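Local coordinates for protein malonate decarboxylase subunit alpha (Acinetobacter baumannii ATCC 17978, PDB 6MPR) that probably acts as the acyl-carrier-protein transferase subunit of malonate decarboxylase, exchanging acetyl for malonyl on the carrier so that decarboxylation can follow, at residues V431-T436 with H474-E479; F272-I277 with L363-T368. One frame throughout, in Å; residues are numbered along the deposited sequence.

Contact 1 of 2, residues V431-T436 with H474-E479; sequences VQMVET and HLLTEE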
loop_
_atom_site.group_PDB
_atom_site.type_symbol
_atom_site.label_atom_id
_atom_site.label_comp_id
_atom_site.label_asym_id
_atom_site.label_seq_id
_atom_site.Cartn_x
_atom_site.Cartn_y
_atom_site.Cartn_z
ATOM N N VAL A 431 -19.086 -0.997 1.685
ATOM C CA VAL A 431 -20.455 -0.677 2.073
ATOM C C VAL A 431 -20.599 0.834 2.183
ATOM O O VAL A 431 -19.850 1.483 2.927
ATOM C CB VAL A 431 -20.832 -1.342 3.407
ATOM C CG1 VAL A 431 -22.322 -1.093 3.725
ATOM C CG2 VAL A 431 -20.482 -2.826 3.383
ATOM N N GLN A 432 -21.579 1.386 1.481
ATOM C CA GLN A 432 -22.018 2.761 1.714
ATOM C C GLN A 432 -23.241 2.726 2.625
ATOM O O GLN A 432 -24.319 2.279 2.211
ATOM C CB GLN A 432 -22.346 3.477 0.406
ATOM C CG GLN A 432 -21.146 4.068 -0.279
ATOM C CD GLN A 432 -20.637 5.331 0.406
ATOM O OE1 GLN A 432 -19.632 5.902 -0.001
ATOM N NE2 GLN A 432 -21.325 5.765 1.454
ATOM N N MET A 433 -23.074 3.210 3.857
ATOM C CA MET A 433 -24.107 3.175 4.892
ATOM C C MET A 433 -24.516 4.619 5.148
ATOM O O MET A 433 -23.789 5.372 5.804
ATOM C CB MET A 433 -23.584 2.501 6.162
ATOM C CG MET A 433 -24.522 2.556 7.340
ATOM S SD MET A 433 -23.719 1.735 8.746
ATOM C CE MET A 433 -25.112 1.469 9.794
ATOM N N VAL A 434 -25.682 5.004 4.631
ATOM C CA VAL A 434 -26.049 6.405 4.499
ATOM C C VAL A 434 -27.563 6.537 4.690
ATOM O O VAL A 434 -28.326 5.704 4.189
ATOM C CB VAL A 434 -25.526 6.876 3.114
ATOM C CG1 VAL A 434 -26.618 6.997 2.089
ATOM C CG2 VAL A 434 -24.613 8.116 3.242
ATOM N N GLU A 435 -27.999 7.563 5.421
ATOM C CA GLU A 435 -29.425 7.846 5.469
ATOM C C GLU A 435 -29.850 8.538 4.173
ATOM O O GLU A 435 -29.036 9.126 3.455
ATOM C CB GLU A 435 -29.798 8.712 6.680
ATOM C CG GLU A 435 -29.420 8.112 8.031
ATOM C CD GLU A 435 -29.507 9.113 9.171
ATOM O OE1 GLU A 435 -30.605 9.666 9.404
ATOM O OE2 GLU A 435 -28.466 9.351 9.823
ATOM N N THR A 436 -31.140 8.435 3.859
ATOM C CA THR A 436 -31.591 8.937 2.562
ATOM C C THR A 436 -31.549 10.459 2.489
ATOM O O THR A 436 -31.395 11.019 1.398
ATOM C CB THR A 436 -32.990 8.402 2.242
ATOM O OG1 THR A 436 -33.926 8.780 3.266
ATOM C CG2 THR A 436 -32.923 6.882 2.129
ATOM N N HIS A 474 -22.361 -3.118 -1.316
ATOM C CA HIS A 474 -23.562 -3.031 -0.485
ATOM C C HIS A 474 -23.948 -1.572 -0.289
ATOM O O HIS A 474 -23.111 -0.774 0.145
ATOM C CB HIS A 474 -23.337 -3.654 0.899
ATOM C CG HIS A 474 -23.047 -5.125 0.875
ATOM N ND1 HIS A 474 -21.830 -5.639 0.475
ATOM C CD2 HIS A 474 -23.818 -6.190 1.204
ATOM C CE1 HIS A 474 -21.855 -6.958 0.583
ATOM N NE2 HIS A 474 -23.055 -7.318 1.014
ATOM N N LEU A 475 -25.218 -1.237 -0.539
ATOM C CA LEU A 475 -25.795 0.061 -0.182
ATOM C C LEU A 475 -26.772 -0.139 0.969
ATOM O O LEU A 475 -27.757 -0.866 0.820
ATOM C CB LEU A 475 -26.514 0.700 -1.372
ATOM C CG LEU A 475 -27.182 2.055 -1.121
ATOM C CD1 LEU A 475 -26.153 3.109 -0.667
ATOM C CD2 LEU A 475 -27.884 2.520 -2.375
ATOM N N LEU A 476 -26.523 0.524 2.099
ATOM C CA LEU A 476 -27.319 0.357 3.311
ATOM C C LEU A 476 -27.890 1.706 3.726
ATOM O O LEU A 476 -27.129 2.636 4.017
ATOM C CB LEU A 476 -26.458 -0.231 4.429
ATOM C CG LEU A 476 -26.998 -0.144 5.847
ATOM C CD1 LEU A 476 -28.344 -0.838 5.927
ATOM C CD2 LEU A 476 -25.991 -0.762 6.810
ATOM N N THR A 477 -29.223 1.811 3.755
ATOM C CA THR A 477 -29.915 3.015 4.215
ATOM C C THR A 477 -30.867 2.643 5.343
ATOM O O THR A 477 -30.992 1.470 5.717
ATOM C CB THR A 477 -30.708 3.701 3.090
ATOM O OG1 THR A 477 -31.901 2.947 2.826
ATOM C CG2 THR A 477 -29.887 3.818 1.818
ATOM N N GLU A 478 -31.583 3.645 5.863
ATOM C CA GLU A 478 -32.606 3.346 6.855
ATOM C C GLU A 478 -33.773 2.569 6.251
ATOM O O GLU A 478 -34.607 2.046 6.999
ATOM C CB GLU A 478 -33.077 4.640 7.539
ATOM C CG GLU A 478 -34.099 5.483 6.773
ATOM C CD GLU A 478 -33.482 6.444 5.772
ATOM O OE1 GLU A 478 -32.281 6.301 5.443
ATOM O OE2 GLU A 478 -34.216 7.350 5.302
ATOM N N GLU A 479 -33.816 2.439 4.924
ATOM C CA GLU A 479 -34.826 1.644 4.240
ATOM C C GLU A 479 -34.447 0.177 4.076
ATOM O O GLU A 479 -35.338 -0.667 3.965
ATOM C CB GLU A 479 -35.104 2.251 2.861
ATOM C CG GLU A 479 -35.731 3.621 2.929
ATOM C CD GLU A 479 -37.210 3.535 3.219
ATOM O OE1 GLU A 479 -37.985 3.345 2.251
ATOM O OE2 GLU A 479 -37.590 3.629 4.409
#

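Contact 2 of 2, residues F272-I277 with L363-T368; sequences FNTAAI and LFIGAT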
loop_
_atom_site.group_PDB
_atom_site.type_symbol
_atom_site.label_atom_id
_atom_site.label_comp_id
_atom_site.label_asym_id
_atom_site.label_seq_id
_atom_site.Cartn_x
_atom_site.Cartn_y
_atom_site.Cartn_z
ATOM N N PHE A 272 -21.889 8.294 13.487
ATOM C CA PHE A 272 -22.870 7.733 14.411
ATOM C C PHE A 272 -23.407 6.406 13.898
ATOM O O PHE A 272 -23.761 5.536 14.697
ATOM C CB PHE A 272 -24.019 8.717 14.650
ATOM C CG PHE A 272 -23.612 9.959 15.408
ATOM C CD1 PHE A 272 -23.085 9.863 16.691
ATOM C CD2 PHE A 272 -23.761 11.215 14.843
ATOM C CE1 PHE A 272 -22.719 10.990 17.396
ATOM C CE2 PHE A 272 -23.395 12.353 15.542
ATOM C CZ PHE A 272 -22.861 12.237 16.816
ATOM N N ASN A 273 -23.468 6.238 12.572
ATOM C CA ASN A 273 -23.912 4.971 12.001
ATOM C C ASN A 273 -22.993 3.829 12.421
ATOM O O ASN A 273 -23.458 2.763 12.840
ATOM C CB ASN A 273 -23.982 5.085 10.477
ATOM C CG ASN A 273 -22.691 5.605 9.865
ATOM O OD1 ASN A 273 -21.961 6.395 10.475
ATOM N ND2 ASN A 273 -22.402 5.162 8.646
ATOM N N THR A 274 -21.682 4.035 12.323
ATOM C CA THR A 274 -20.776 2.939 12.661
ATOM C C THR A 274 -20.518 2.857 14.159
ATOM O O THR A 274 -20.201 1.777 14.665
ATOM C CB THR A 274 -19.460 3.074 11.883
ATOM O OG1 THR A 274 -18.905 4.389 12.060
ATOM C CG2 THR A 274 -19.687 2.807 10.390
ATOM N N ALA A 275 -20.651 3.974 14.887
ATOM C CA ALA A 275 -20.553 3.911 16.344
ATOM C C ALA A 275 -21.658 3.034 16.920
ATOM O O ALA A 275 -21.426 2.250 17.852
ATOM C CB ALA A 275 -20.619 5.314 16.939
ATOM N N ALA A 276 -22.870 3.154 16.369
ATOM C CA ALA A 276 -23.974 2.291 16.784
ATOM C C ALA A 276 -23.648 0.821 16.552
ATOM O O ALA A 276 -23.973 -0.028 17.390
ATOM C CB ALA A 276 -25.269 2.686 16.052
ATOM N N ILE A 277 -23.003 0.492 15.427
ATOM C CA ILE A 277 -22.590 -0.896 15.187
ATOM C C ILE A 277 -21.673 -1.374 16.305
ATOM O O ILE A 277 -21.902 -2.426 16.924
ATOM C CB ILE A 277 -21.891 -1.027 13.817
ATOM C CG1 ILE A 277 -22.889 -0.882 12.670
ATOM C CG2 ILE A 277 -21.165 -2.362 13.710
ATOM C CD1 ILE A 277 -22.221 -0.884 11.307
ATOM N N LEU A 363 -13.657 -5.899 4.761
ATOM C CA LEU A 363 -14.766 -4.976 4.581
ATOM C C LEU A 363 -14.364 -3.555 4.967
ATOM O O LEU A 363 -13.607 -3.345 5.926
ATOM C CB LEU A 363 -15.983 -5.428 5.408
ATOM C CG LEU A 363 -17.247 -4.538 5.413
ATOM C CD1 LEU A 363 -18.489 -5.418 5.417
ATOM C CD2 LEU A 363 -17.252 -3.601 6.612
ATOM N N PHE A 364 -14.873 -2.595 4.199
ATOM C CA PHE A 364 -14.963 -1.203 4.594
ATOM C C PHE A 364 -16.431 -0.796 4.627
ATOM O O PHE A 364 -17.228 -1.233 3.790
ATOM C CB PHE A 364 -14.190 -0.280 3.617
ATOM C CG PHE A 364 -14.498 1.179 3.798
ATOM C CD1 PHE A 364 -14.038 1.863 4.909
ATOM C CD2 PHE A 364 -15.243 1.867 2.854
ATOM C CE1 PHE A 364 -14.308 3.199 5.081
ATOM C CE2 PHE A 364 -15.538 3.200 3.027
ATOM C CZ PHE A 364 -15.060 3.875 4.135
ATOM N N ILE A 365 -16.793 0.031 5.603
ATOM C CA ILE A 365 -18.137 0.600 5.684
ATOM C C ILE A 365 -18.007 2.052 6.125
ATOM O O ILE A 365 -17.291 2.356 7.079
ATOM C CB ILE A 365 -19.043 -0.220 6.640
ATOM C CG1 ILE A 365 -20.451 0.383 6.748
ATOM C CG2 ILE A 365 -18.391 -0.353 8.019
ATOM C CD1 ILE A 365 -21.484 -0.643 7.235
ATOM N N GLY A 366 -18.669 2.953 5.415
ATOM C CA GLY A 366 -18.647 4.350 5.783
ATOM C C GLY A 366 -19.777 5.078 5.094
ATOM O O GLY A 366 -20.634 4.467 4.453
ATOM N N ALA A 367 -19.767 6.397 5.221
ATOM C CA ALA A 367 -20.856 7.191 4.683
ATOM C C ALA A 367 -20.321 8.225 3.705
ATOM O O ALA A 367 -19.121 8.335 3.459
ATOM C CB ALA A 367 -21.653 7.870 5.792
ATOM N N THR A 368 -21.244 9.007 3.162
ATOM C CA THR A 368 -20.933 9.984 2.131
ATOM C C THR A 368 -22.047 11.017 2.121
ATOM O O THR A 368 -23.106 10.809 2.718
ATOM C CB THR A 368 -20.808 9.306 0.780
ATOM O OG1 THR A 368 -20.501 10.279 -0.211
ATOM C CG2 THR A 368 -22.112 8.657 0.419
#

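Contact 1 of 2, residues V431-T436 with H474-E479
Gln432 and Leu475 form the central of three parallel bridges between neighbouring strands 429-433 and 474-477 of a mixed sheet, flanked by the pairs Val431–His474 and Met433–Leu476. The backbone ladder is the tight part. Gln432 N donates to His474 O at 3.0 Å. Gln432 O receives Leu476 N in an almost straight bond (177°). Val434 N then reaches Leu476 O at 2.8 Å. On the face toward helix 244-261, Met433 and Leu476 lie side by side, CG of Met433 3.7 Å from CD2 of Leu476 in one of its two conformers. With CG anti to its backbone N (chi1 173°) and the chain extended beyond it, Met433 keeps CG, SD and CE all in touch with that one methyl. The opposite face holds Leu475, whose CD1 packs 4.0 Å from CB of Gln432.

Beyond the ladder the chains loosen into turns, where Glu435 and Glu478 are partly exposed. Thr477 OG1 accepts Glu479 N in an ST turn and also bonds Val500 O. Here the Glu478 carboxylate takes two bonds from Thr436, each oxygen using its syn lone pair: OE1 accepts Thr436 N at 2.9 Å, and OE2 accepts Thr436 OG1 at 2.5 Å.

Contact 2 of 2, residues F272-I277 with L363-T368
The carboxamide of Asn273 approaches Ala367 through its nitrogen: in one of two deposited conformers, ND2 stands 4.0 Å from Ala367 CB and 4.4 Å from Gly366 C. The other flat group, the ring of Phe364, belongs to the strand's far side, turned from the helix. Over one of its faces sits Gly366 N, 3.9 Å above the plane and offset toward the rim, so the ring rests on the backbone of its own strand where glycine contributes no side chain; Ile467 packs against the same phenylalanine.

Facing the helix, the strand offers Ile365. Its CG1 arm is anti to the backbone N (chi1 179°) and extends toward Ile277, the two side chains meeting tip to tip with their CD1 atoms 4.1 Å apart. This is the helix-on-sheet layer of an α/β domain: helix 272-287 follows strand 265-268 and leads to strand 297-299 beside it, a β-α-β crossover, while its first turns also lean on strand 363-366, the other neighbour of 265-268. The axes of helix 272-277 and strand 363-366 approach to 9.0 Å, their N-to-C directions 126° apart.

Thr274 lies between these outer contacts. Its methyl CG2 slides past Ile365, 4.2 Å from CG2 and 4.1 Å from O of that residue, while its hydroxyl OG1 is turned back to the loop before the helix, hydrogen-bonding Gly269 O.

Contacts 1 and 2 belong to one mixed sheet, their centres about 9 Å apart and on the same side of the chain's centre. Strands 363-366, 429-433 and 474-477 run side by side, so strand 429-433 of contact 1 is the direct neighbour of the strand in contact 2; Val431 N and Met433 N probably bond to Phe364 O and Gly366 O. Both segments of contact 2 precede those of contact 1 in the sequence. Contact 2 lays helix 272-287 on one face of the sheet, and Met433 of contact 1, on that same face, touches its Asn273 and Ile277. Segments scattered over some 200 residues thus build one α/β unit, a sheet with a helix packed on its face.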